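Local atomic coordinates of transcobalamin-1 (Homo sapiens, PDB entry 4KKI), a protein that binds vitamin B12 with femtomolar affinity, carries it, and protects it from the acidic environment of the stomach. Residues T400-L405 / V428-Y433; V357-M362 / P384-I389; C197-L202 / N216-T221. All blocks are in the same frame, centred on the assembly; numbering follows the deposited sequence.

How the interactions relate
Haptocorrin holds cobalamin between a helical and a beta domain, and the three contacts sample both. Interactions 1 and 2 belong to the C-terminal beta domain, with centres 12 Å apart, and they touch: Val428 CG1 lies 3.6 Å from Ile389 CD1, and Val428 CG2 is 3.6 Å from Phe358 CE1. Each supplies a backbone carbonyl to one and the same amide nitrogen of cyanocobalamin, Trp402 O from interaction 1 and Ile386 O from interaction 2. Interaction 3 pairs two helices of the N-terminal alpha domain, away from the cobalamin site; its centre is about 34 Å from that of interaction 1 and 40 Å from that of interaction 2.

Interaction 1. Residues T400-L405 / V428-Y433; sequences TYWELL and VRWSKY
The indole of Trp402 is overlapped by that of Trp430, whose benzene edge points at its face in an edge-to-face pair with planes at 64°. Trp430 CE3 stands 3.4 Å from Trp402 CE2, over the middle of the ring system, and Trp430 CB adds an off-centre CH-pi contact to the six-membered ring. With its CG anti to the backbone N (chi1 -179°), the Trp430 side chain leans forward along its own strand, toward Lys432, and CH2 of its ring meets Thr400 OG1 at 3.4 Å; that hydroxyl is hydrogen-bonded to the backbone N of Asn395. Replacing Trp402 by an alanine would probably leave the edge of Trp430 without its aromatic face and Leu392 O without the indole N-H it accepts.

Thr400, Trp402 and Trp430 share one face of an antiparallel ladder, in which Trp402 and Trp430 form a non-hydrogen-bonded pair. Tyr401–Ser431 and Glu403–Arg429 are hydrogen-bonded pairs; Glu403 N reaches Arg429 O at 2.7 Å. On the other face, Ser431 OG donates to Glu403 OE2 at 3.1 Å, meeting the anti side of the carboxylate 27° out of its plane. Leu405 CD2 covers one guanidinium face of Arg429, which makes a salt bridge with Glu427. At the ladder's end, Tyr401 CD1 approaches the edge of the Tyr433 ring, 3.4 Å from CE1, while a water bridges Thr400 O and Tyr433 OH.

Tyr433 OH, Leu404 N and Trp402 O all hydrogen-bond cyanocobalamin, making this ladder a wall of the vitamin pocket. Strand 426-432 lies between strands 333-341 and 400-406 in the mixed sheet; Leu404 packs on Phe358 of helix 358-368, and Trp402 on Ile389 of strand 384-389.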
loop_
_atom_site.group_PDB
_atom_site.type_symbol
_atom_site.label_atom_id
_atom_site.label_comp_id
_atom_site.label_asym_id
_atom_site.label_seq_id
_atom_site.Cartn_x
_atom_site.Cartn_y
_atom_site.Cartn_z
ATOM N N THR A 400 18.263 -3.399 2.866
ATOM C CA THR A 400 18.266 -4.852 2.968
ATOM C C THR A 400 16.997 -5.351 3.644
ATOM O O THR A 400 16.422 -4.658 4.483
ATOM C CB THR A 400 19.468 -5.350 3.786
ATOM O OG1 THR A 400 19.366 -4.861 5.130
ATOM C CG2 THR A 400 20.771 -4.868 3.173
ATOM N N TYR A 401 16.566 -6.558 3.286
ATOM C CA TYR A 401 15.377 -7.149 3.893
ATOM C C TYR A 401 15.310 -8.655 3.674
ATOM O O TYR A 401 16.054 -9.211 2.867
ATOM C CB TYR A 401 14.111 -6.497 3.340
ATOM C CG TYR A 401 13.747 -6.936 1.938
ATOM C CD1 TYR A 401 14.486 -6.512 0.841
ATOM C CD2 TYR A 401 12.655 -7.766 1.712
ATOM C CE1 TYR A 401 14.153 -6.909 -0.442
ATOM C CE2 TYR A 401 12.314 -8.166 0.433
ATOM C CZ TYR A 401 13.066 -7.734 -0.641
ATOM O OH TYR A 401 12.730 -8.130 -1.915
ATOM N N TRP A 402 14.412 -9.310 4.402
ATOM C CA TRP A 402 14.174 -10.735 4.221
ATOM C C TRP A 402 13.036 -10.951 3.228
ATOM O O TRP A 402 11.937 -10.423 3.403
ATOM C CB TRP A 402 13.861 -11.413 5.558
ATOM C CG TRP A 402 15.026 -11.441 6.504
ATOM C CD1 TRP A 402 15.242 -10.610 7.566
ATOM C CD2 TRP A 402 16.137 -12.344 6.472
ATOM N NE1 TRP A 402 16.417 -10.940 8.197
ATOM C CE2 TRP A 402 16.988 -12.005 7.543
ATOM C CE3 TRP A 402 16.498 -13.411 5.639
ATOM C CZ2 TRP A 402 18.173 -12.688 7.808
ATOM C CZ3 TRP A 402 17.677 -14.090 5.902
ATOM C CH2 TRP A 402 18.500 -13.725 6.976
ATOM N N GLU A 403 13.313 -11.725 2.184
ATOM C CA GLU A 403 12.343 -11.967 1.123
ATOM C C GLU A 403 11.779 -13.381 1.213
ATOM O O GLU A 403 12.515 -14.341 1.442
ATOM C CB GLU A 403 12.996 -11.745 -0.242
ATOM C CG GLU A 403 12.056 -11.872 -1.425
ATOM C CD GLU A 403 12.787 -11.788 -2.753
ATOM O OE1 GLU A 403 12.127 -11.536 -3.782
ATOM O OE2 GLU A 403 14.023 -11.977 -2.766
ATOM N N LEU A 404 10.468 -13.504 1.035
ATOM C CA LEU A 404 9.809 -14.803 1.090
ATOM C C LEU A 404 9.588 -15.345 -0.318
ATOM O O LEU A 404 9.044 -14.651 -1.179
ATOM C CB LEU A 404 8.475 -14.692 1.827
ATOM C CG LEU A 404 8.499 -13.961 3.171
ATOM C CD1 LEU A 404 7.122 -13.993 3.806
ATOM C CD2 LEU A 404 9.548 -14.551 4.111
ATOM N N LEU A 405 10.020 -16.581 -0.555
ATOM C CA LEU A 405 9.911 -17.174 -1.885
ATOM C C LEU A 405 9.391 -18.606 -1.864
ATOM O O LEU A 405 9.549 -19.328 -0.879
ATOM C CB LEU A 405 11.258 -17.136 -2.617
ATOM C CG LEU A 405 11.922 -15.775 -2.837
ATOM C CD1 LEU A 405 12.896 -15.483 -1.709
ATOM C CD2 LEU A 405 12.619 -15.712 -4.186
ATOM N N VAL A 428 13.356 -18.236 2.736
ATOM C CA VAL A 428 13.477 -16.874 3.229
ATOM C C VAL A 428 14.876 -16.373 2.890
ATOM O O VAL A 428 15.871 -16.917 3.367
ATOM C CB VAL A 428 13.243 -16.786 4.741
ATOM C CG1 VAL A 428 13.163 -15.330 5.166
ATOM C CG2 VAL A 428 11.966 -17.520 5.119
ATOM N N ARG A 429 14.944 -15.335 2.062
ATOM C CA ARG A 429 16.203 -14.904 1.464
ATOM C C ARG A 429 16.622 -13.494 1.885
ATOM O O ARG A 429 15.822 -12.560 1.853
ATOM C CB ARG A 429 16.095 -14.984 -0.062
ATOM C CG ARG A 429 17.303 -14.469 -0.829
ATOM C CD ARG A 429 17.068 -14.565 -2.332
ATOM N NE ARG A 429 16.703 -15.921 -2.741
ATOM C CZ ARG A 429 16.364 -16.267 -3.980
ATOM N NH1 ARG A 429 16.341 -15.359 -4.945
ATOM N NH2 ARG A 429 16.047 -17.526 -4.255
ATOM N N TRP A 430 17.884 -13.353 2.274
ATOM C CA TRP A 430 18.459 -12.049 2.580
ATOM C C TRP A 430 18.692 -11.280 1.280
ATOM O O TRP A 430 19.489 -11.700 0.445
ATOM C CB TRP A 430 19.772 -12.234 3.340
ATOM C CG TRP A 430 20.447 -10.960 3.723
ATOM C CD1 TRP A 430 21.589 -10.444 3.182
ATOM C CD2 TRP A 430 20.028 -10.038 4.735
ATOM N NE1 TRP A 430 21.907 -9.258 3.795
ATOM C CE2 TRP A 430 20.965 -8.985 4.752
ATOM C CE3 TRP A 430 18.953 -10.001 5.629
ATOM C CZ2 TRP A 430 20.860 -7.907 5.628
ATOM C CZ3 TRP A 430 18.850 -8.929 6.499
ATOM C CH2 TRP A 430 19.797 -7.895 6.490
ATOM N N SER A 431 17.994 -10.160 1.106
ATOM C CA SER A 431 17.997 -9.467 -0.182
ATOM C C SER A 431 18.177 -7.952 -0.081
ATOM O O SER A 431 18.026 -7.365 0.990
ATOM C CB SER A 431 16.709 -9.778 -0.947
ATOM O OG SER A 431 16.483 -11.175 -1.019
ATOM N N LYS A 432 18.493 -7.332 -1.213
ATOM C CA LYS A 432 18.669 -5.886 -1.289
ATOM C C LYS A 432 17.562 -5.277 -2.142
ATOM O O LYS A 432 16.848 -5.995 -2.842
ATOM C CB LYS A 432 20.024 -5.545 -1.915
ATOM C CG LYS A 432 21.171 -6.462 -1.516
ATOM C CD LYS A 432 21.588 -6.256 -0.070
ATOM C CE LYS A 432 22.893 -6.979 0.234
ATOM N NZ LYS A 432 22.807 -8.436 -0.064
ATOM N N TYR A 433 17.420 -3.955 -2.088
ATOM C CA TYR A 433 16.497 -3.262 -2.982
ATOM C C TYR A 433 17.184 -3.030 -4.325
ATOM O O TYR A 433 16.523 -2.774 -5.332
ATOM C CB TYR A 433 16.062 -1.906 -2.413
ATOM C CG TYR A 433 15.408 -1.924 -1.046
ATOM C CD1 TYR A 433 14.935 -3.102 -0.479
ATOM C CD2 TYR A 433 15.253 -0.745 -0.326
ATOM C CE1 TYR A 433 14.341 -3.102 0.773
ATOM C CE2 TYR A 433 14.661 -0.735 0.918
ATOM C CZ TYR A 433 14.206 -1.914 1.465
ATOM O OH TYR A 433 13.618 -1.896 2.707
HETATM O O HOH W 1 14.510 -2.842 5.419
#

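Interaction 2. Residues V357-M362 / P384-I389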
loop_
_atom_site.group_PDB
_atom_site.type_symbol
_atom_site.label_atom_id
_atom_site.label_comp_id
_atom_site.label_asym_id
_atom_site.label_seq_id
_atom_site.Cartn_x
_atom_site.Cartn_y
_atom_site.Cartn_z
ATOM N N VAL A 357 0.224 -21.983 7.486
ATOM C CA VAL A 357 0.793 -20.859 6.758
ATOM C C VAL A 357 2.316 -20.898 6.769
ATOM O O VAL A 357 2.923 -21.682 7.498
ATOM C CB VAL A 357 0.298 -19.503 7.306
ATOM C CG1 VAL A 357 -1.206 -19.373 7.111
ATOM C CG2 VAL A 357 0.674 -19.341 8.773
ATOM N N PHE A 358 2.915 -20.047 5.942
ATOM C CA PHE A 358 4.363 -19.940 5.821
ATOM C C PHE A 358 5.023 -19.706 7.184
ATOM O O PHE A 358 6.110 -20.216 7.449
ATOM C CB PHE A 358 4.702 -18.799 4.855
ATOM C CG PHE A 358 6.134 -18.780 4.392
ATOM C CD1 PHE A 358 7.140 -18.294 5.212
ATOM C CD2 PHE A 358 6.469 -19.213 3.119
ATOM C CE1 PHE A 358 8.453 -18.265 4.783
ATOM C CE2 PHE A 358 7.783 -19.184 2.683
ATOM C CZ PHE A 358 8.774 -18.706 3.517
ATOM N N LEU A 359 4.357 -18.939 8.043
ATOM C CA LEU A 359 4.884 -18.636 9.373
ATOM C C LEU A 359 4.983 -19.886 10.249
ATOM O O LEU A 359 5.918 -20.029 11.037
ATOM C CB LEU A 359 4.021 -17.582 10.067
ATOM C CG LEU A 359 4.496 -17.089 11.436
ATOM C CD1 LEU A 359 5.868 -16.448 11.324
ATOM C CD2 LEU A 359 3.492 -16.111 12.032
ATOM N N SER A 360 4.012 -20.784 10.110
ATOM C CA SER A 360 4.003 -22.022 10.879
ATOM C C SER A 360 5.227 -22.870 10.542
ATOM O O SER A 360 5.811 -23.511 11.417
ATOM C CB SER A 360 2.716 -22.810 10.617
ATOM O OG SER A 360 1.575 -22.054 10.986
ATOM N N VAL A 361 5.611 -22.860 9.270
ATOM C CA VAL A 361 6.806 -23.559 8.815
ATOM C C VAL A 361 8.041 -23.002 9.512
ATOM O O VAL A 361 8.878 -23.757 10.014
ATOM C CB VAL A 361 6.976 -23.440 7.286
ATOM C CG1 VAL A 361 8.351 -23.928 6.853
ATOM C CG2 VAL A 361 5.876 -24.211 6.569
ATOM N N MET A 362 8.140 -21.677 9.547
ATOM C CA MET A 362 9.267 -21.000 10.182
ATOM C C MET A 362 9.364 -21.351 11.663
ATOM O O MET A 362 10.455 -21.575 12.185
ATOM C CB MET A 362 9.145 -19.483 10.010
ATOM C CG MET A 362 9.161 -19.017 8.562
ATOM S SD MET A 362 9.088 -17.221 8.404
ATOM C CE MET A 362 10.560 -16.745 9.310
ATOM N N PRO A 384 2.175 -10.282 10.505
ATOM C CA PRO A 384 3.524 -10.677 10.929
ATOM C C PRO A 384 4.578 -10.326 9.885
ATOM O O PRO A 384 4.503 -10.788 8.748
ATOM C CB PRO A 384 3.415 -12.200 11.070
ATOM C CG PRO A 384 1.964 -12.460 11.283
ATOM C CD PRO A 384 1.254 -11.429 10.461
ATOM N N TYR A 385 5.552 -9.513 10.278
ATOM C CA TYR A 385 6.623 -9.102 9.383
ATOM C C TYR A 385 7.953 -9.636 9.902
ATOM O O TYR A 385 8.285 -9.457 11.073
ATOM C CB TYR A 385 6.667 -7.574 9.275
ATOM C CG TYR A 385 7.750 -7.039 8.363
ATOM C CD1 TYR A 385 7.559 -6.980 6.986
ATOM C CD2 TYR A 385 8.959 -6.585 8.877
ATOM C CE1 TYR A 385 8.546 -6.492 6.147
ATOM C CE2 TYR A 385 9.952 -6.096 8.045
ATOM C CZ TYR A 385 9.740 -6.050 6.681
ATOM O OH TYR A 385 10.722 -5.564 5.848
ATOM N N ILE A 386 8.709 -10.298 9.028
ATOM C CA ILE A 386 9.994 -10.876 9.412
ATOM C C ILE A 386 11.107 -9.834 9.363
ATOM O O ILE A 386 11.480 -9.356 8.290
ATOM C CB ILE A 386 10.377 -12.068 8.512
ATOM C CG1 ILE A 386 9.229 -13.077 8.438
ATOM C CG2 ILE A 386 11.654 -12.729 9.018
ATOM C CD1 ILE A 386 8.753 -13.564 9.792
ATOM N N THR A 387 11.634 -9.488 10.533
ATOM C CA THR A 387 12.667 -8.462 10.634
ATOM C C THR A 387 14.060 -9.065 10.744
ATOM O O THR A 387 14.998 -8.602 10.094
ATOM C CB THR A 387 12.431 -7.538 11.846
ATOM O OG1 THR A 387 12.447 -8.311 13.052
ATOM C CG2 THR A 387 11.090 -6.824 11.726
ATOM N N CYS A 388 14.196 -10.096 11.572
ATOM C CA CYS A 388 15.503 -10.689 11.824
ATOM C C CYS A 388 15.472 -12.210 11.771
ATOM O O CYS A 388 14.495 -12.838 12.179
ATOM C CB CYS A 388 16.044 -10.251 13.188
ATOM S SG CYS A 388 15.905 -8.487 13.558
ATOM N N ILE A 389 16.552 -12.788 11.258
ATOM C CA ILE A 389 16.807 -14.220 11.362
ATOM C C ILE A 389 18.271 -14.406 11.743
ATOM O O ILE A 389 19.146 -13.753 11.171
ATOM C CB ILE A 389 16.517 -14.954 10.039
ATOM C CG1 ILE A 389 15.046 -14.802 9.653
ATOM C CG2 ILE A 389 16.878 -16.428 10.151
ATOM C CD1 ILE A 389 14.658 -15.574 8.422
#
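Met362 and Ile386 reach toward each other tip to tip, the methyl CE of the methionine coming within 3.7 Å of Ile386 CD1. A bend at the last torsion (chi3 59°) turns CE toward Ile386, while SD, placed by the torsions before it, lies 3.9 Å from Ile386 CD1. Met362 CE is the main bump, set in the hollow between Ile386 and Ile389: it rests against both branches of Ile386, CG1–CD1 and, at the limit of contact, CG2, while Ile389 CD1 borders it more loosely at 4.4 Å.

A helix is here laid against a strand of a separate small antiparallel sheet in the beta domain, their segment axes 11.1 Å apart and inclined at 43°. Through Tyr385 and Ile386 this strand also lines the vitamin pocket. Side chains alone span the gap. Near the helix start, Leu359 makes the second bump. Its CG is anti to the backbone N (chi1 -176°), and the fork that follows straddles two neighbours: CD2 rests on the CB–CG side of the Pro384 ring, 4.0 Å from CB, and CD1 leans toward Ile386 CD1. Between Ile386 and Ile389, Thr387 and Cys388 form a classic beta bulge opposite Thr376.

Interaction 3. Residues C197-L202 / N216-T221. With NAG (2-acetamido-2-deoxy-beta-D-glucopyranose), chain E.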
loop_
_atom_site.group_PDB
_atom_site.type_symbol
_atom_site.label_atom_id
_atom_site.label_comp_id
_atom_site.label_asym_id
_atom_site.label_seq_id
_atom_site.Cartn_x
_atom_site.Cartn_y
_atom_site.Cartn_z
ATOM N N CYS A 197 -1.933 15.015 -8.938
ATOM C CA CYS A 197 -2.494 16.039 -8.069
ATOM C C CYS A 197 -1.737 17.352 -8.235
ATOM O O CYS A 197 -2.344 18.418 -8.324
ATOM C CB CYS A 197 -2.470 15.592 -6.605
ATOM S SG CYS A 197 -3.124 16.829 -5.452
ATOM N N VAL A 198 -0.410 17.268 -8.273
ATOM C CA VAL A 198 0.428 18.447 -8.471
ATOM C C VAL A 198 0.135 19.095 -9.822
ATOM O O VAL A 198 0.094 20.320 -9.937
ATOM C CB VAL A 198 1.924 18.098 -8.381
ATOM C CG1 VAL A 198 2.777 19.348 -8.547
ATOM C CG2 VAL A 198 2.226 17.417 -7.058
ATOM N N LYS A 199 -0.076 18.262 -10.838
ATOM C CA LYS A 199 -0.446 18.741 -12.166
ATOM C C LYS A 199 -1.733 19.563 -12.120
ATOM O O LYS A 199 -1.778 20.682 -12.629
ATOM C CB LYS A 199 -0.591 17.569 -13.143
ATOM C CG LYS A 199 0.738 16.990 -13.621
ATOM C CD LYS A 199 0.619 15.518 -14.006
ATOM C CE LYS A 199 -0.402 15.296 -15.110
ATOM N NZ LYS A 199 -0.533 13.853 -15.469
ATOM N N LYS A 200 -2.771 19.009 -11.503
ATOM C CA LYS A 200 -4.051 19.701 -11.401
ATOM C C LYS A 200 -3.894 20.978 -10.588
ATOM O O LYS A 200 -4.469 22.015 -10.921
ATOM C CB LYS A 200 -5.110 18.797 -10.766
ATOM C CG LYS A 200 -5.307 17.482 -11.494
ATOM C CD LYS A 200 -6.257 16.563 -10.750
ATOM C CE LYS A 200 -7.698 16.889 -11.068
ATOM N NZ LYS A 200 -7.981 16.681 -12.514
ATOM N N SER A 201 -3.094 20.896 -9.530
ATOM C CA SER A 201 -2.828 22.037 -8.666
ATOM C C SER A 201 -2.102 23.155 -9.416
ATOM O O SER A 201 -2.350 24.335 -9.172
ATOM C CB SER A 201 -2.015 21.599 -7.446
ATOM O OG SER A 201 -1.732 22.699 -6.602
ATOM N N LEU A 202 -1.211 22.774 -10.327
ATOM C CA LEU A 202 -0.488 23.736 -11.158
ATOM C C LEU A 202 -1.397 24.420 -12.175
ATOM O O LEU A 202 -1.334 25.636 -12.359
ATOM C CB LEU A 202 0.669 23.052 -11.888
ATOM C CG LEU A 202 1.959 22.866 -11.091
ATOM C CD1 LEU A 202 2.967 22.048 -11.883
ATOM C CD2 LEU A 202 2.537 24.220 -10.716
ATOM N N ASN A 216 7.798 18.515 -17.124
ATOM C CA ASN A 216 8.611 17.444 -16.558
ATOM C C ASN A 216 7.800 16.442 -15.742
ATOM O O ASN A 216 8.032 15.236 -15.823
ATOM C CB ASN A 216 9.757 18.019 -15.723
ATOM C CG ASN A 216 10.716 18.850 -16.550
ATOM O OD1 ASN A 216 10.707 18.782 -17.780
ATOM N ND2 ASN A 216 11.554 19.637 -15.881
ATOM N N ILE A 217 6.848 16.944 -14.963
ATOM C CA ILE A 217 5.981 16.080 -14.168
ATOM C C ILE A 217 5.128 15.198 -15.078
ATOM O O ILE A 217 4.948 14.008 -14.812
ATOM C CB ILE A 217 5.088 16.902 -13.216
ATOM C CG1 ILE A 217 5.951 17.632 -12.185
ATOM C CG2 ILE A 217 4.088 16.008 -12.506
ATOM C CD1 ILE A 217 5.161 18.508 -11.245
ATOM N N SER A 218 4.623 15.786 -16.160
ATOM C CA SER A 218 3.831 15.055 -17.145
ATOM C C SER A 218 4.644 13.939 -17.789
ATOM O O SER A 218 4.135 12.843 -18.025
ATOM C CB SER A 218 3.305 16.005 -18.228
ATOM O OG SER A 218 2.418 16.962 -17.678
ATOM N N ILE A 219 5.910 14.230 -18.077
ATOM C CA ILE A 219 6.817 13.241 -18.648
ATOM C C ILE A 219 7.079 12.114 -17.649
ATOM O O ILE A 219 7.091 10.938 -18.022
ATOM C CB ILE A 219 8.144 13.889 -19.105
ATOM C CG1 ILE A 219 7.886 14.855 -20.265
ATOM C CG2 ILE A 219 9.152 12.825 -19.518
ATOM C CD1 ILE A 219 9.115 15.603 -20.738
ATOM N N TYR A 220 7.277 12.479 -16.383
ATOM C CA TYR A 220 7.426 11.497 -15.312
ATOM C C TYR A 220 6.212 10.575 -15.269
ATOM O O TYR A 220 6.350 9.356 -15.187
ATOM C CB TYR A 220 7.575 12.178 -13.946
ATOM C CG TYR A 220 8.884 12.896 -13.717
ATOM C CD1 TYR A 220 9.861 12.948 -14.703
ATOM C CD2 TYR A 220 9.147 13.516 -12.501
ATOM C CE1 TYR A 220 11.057 13.605 -14.489
ATOM C CE2 TYR A 220 10.338 14.174 -12.277
ATOM C CZ TYR A 220 11.289 14.215 -13.273
ATOM O OH TYR A 220 12.478 14.871 -13.049
ATOM N N THR A 221 5.026 11.176 -15.320
ATOM C CA THR A 221 3.777 10.426 -15.285
ATOM C C THR A 221 3.658 9.498 -16.488
ATOM O O THR A 221 3.266 8.340 -16.352
ATOM C CB THR A 221 2.549 11.360 -15.245
ATOM O OG1 THR A 221 2.656 12.249 -14.128
ATOM C CG2 THR A 221 1.272 10.548 -15.118
HETATM C C1 NAG E . 12.563 20.144 -16.776
HETATM C C2 NAG E . 13.335 21.248 -16.056
HETATM C C3 NAG E . 14.535 21.735 -16.866
HETATM C C4 NAG E . 15.331 20.570 -17.438
HETATM C C5 NAG E . 14.401 19.603 -18.160
HETATM C C6 NAG E . 15.164 18.419 -18.743
HETATM C C7 NAG E . 11.917 22.543 -14.574
HETATM C C8 NAG E . 11.184 23.833 -14.354
HETATM N N2 NAG E . 12.439 22.355 -15.783
HETATM O O3 NAG E . 15.377 22.517 -16.045
HETATM O O4 NAG E . 16.305 21.057 -18.334
HETATM O O5 NAG E . 13.426 19.132 -17.255
HETATM O O6 NAG E . 15.751 17.674 -17.700
HETATM O O7 NAG E . 12.015 21.718 -13.667
#
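An antiparallel pair of helices in the N-terminal alpha domain, part of the alpha6-alpha6 barrel, meets here beside a glycosylated asparagine. The segment axes run at 152° and pass 10.3 Å apart, and the contact is made by side chains without a hydrogen bond between the two segments. Ile217 is the residue that meets three side chains of the other helix, Val198, Lys199 and Leu202. The CD1 methyl of Ile217 touches Val198 CG1 at 3.7 Å, the two side chains crossing at about a right angle, and Leu202 CD1 approaches the same methyl at 4.2 Å. The other branch of Ile217, CG2, lies alongside the aliphatic part of Lys199, 3.7 Å from Lys199 CG, as the two side chains slide past each other in opposite directions.

Lys199 bends at its third torsion (chi3 59°), which turns the end of the chain along helix 213-229 and brings the ammonium group to the tip of Thr221, with NZ 3.8 Å from Thr221 CG2. That nitrogen is hydrogen-bonded to Tyr257 OH. Thr221 OG1 turns back to its own helix, donating to Ile217 O at 3.0 Å from above the carbonyl plane; the backbone N of Thr221 reaches the same oxygen from the opposite face, so two donors grip it. Asn216, just before Ile217, carries the glycan: its ND2 is bonded covalently to C1 of the N-acetylglucosamine, and the sugar extends away from the helix pair.

Behind the pair, Val198 packs on Val151 of helix 144-156, to which Cys197 is tied by its disulfide with Cys155. Helix 163-169 covers another side, its Val167 touching both Asn216 and Ile217.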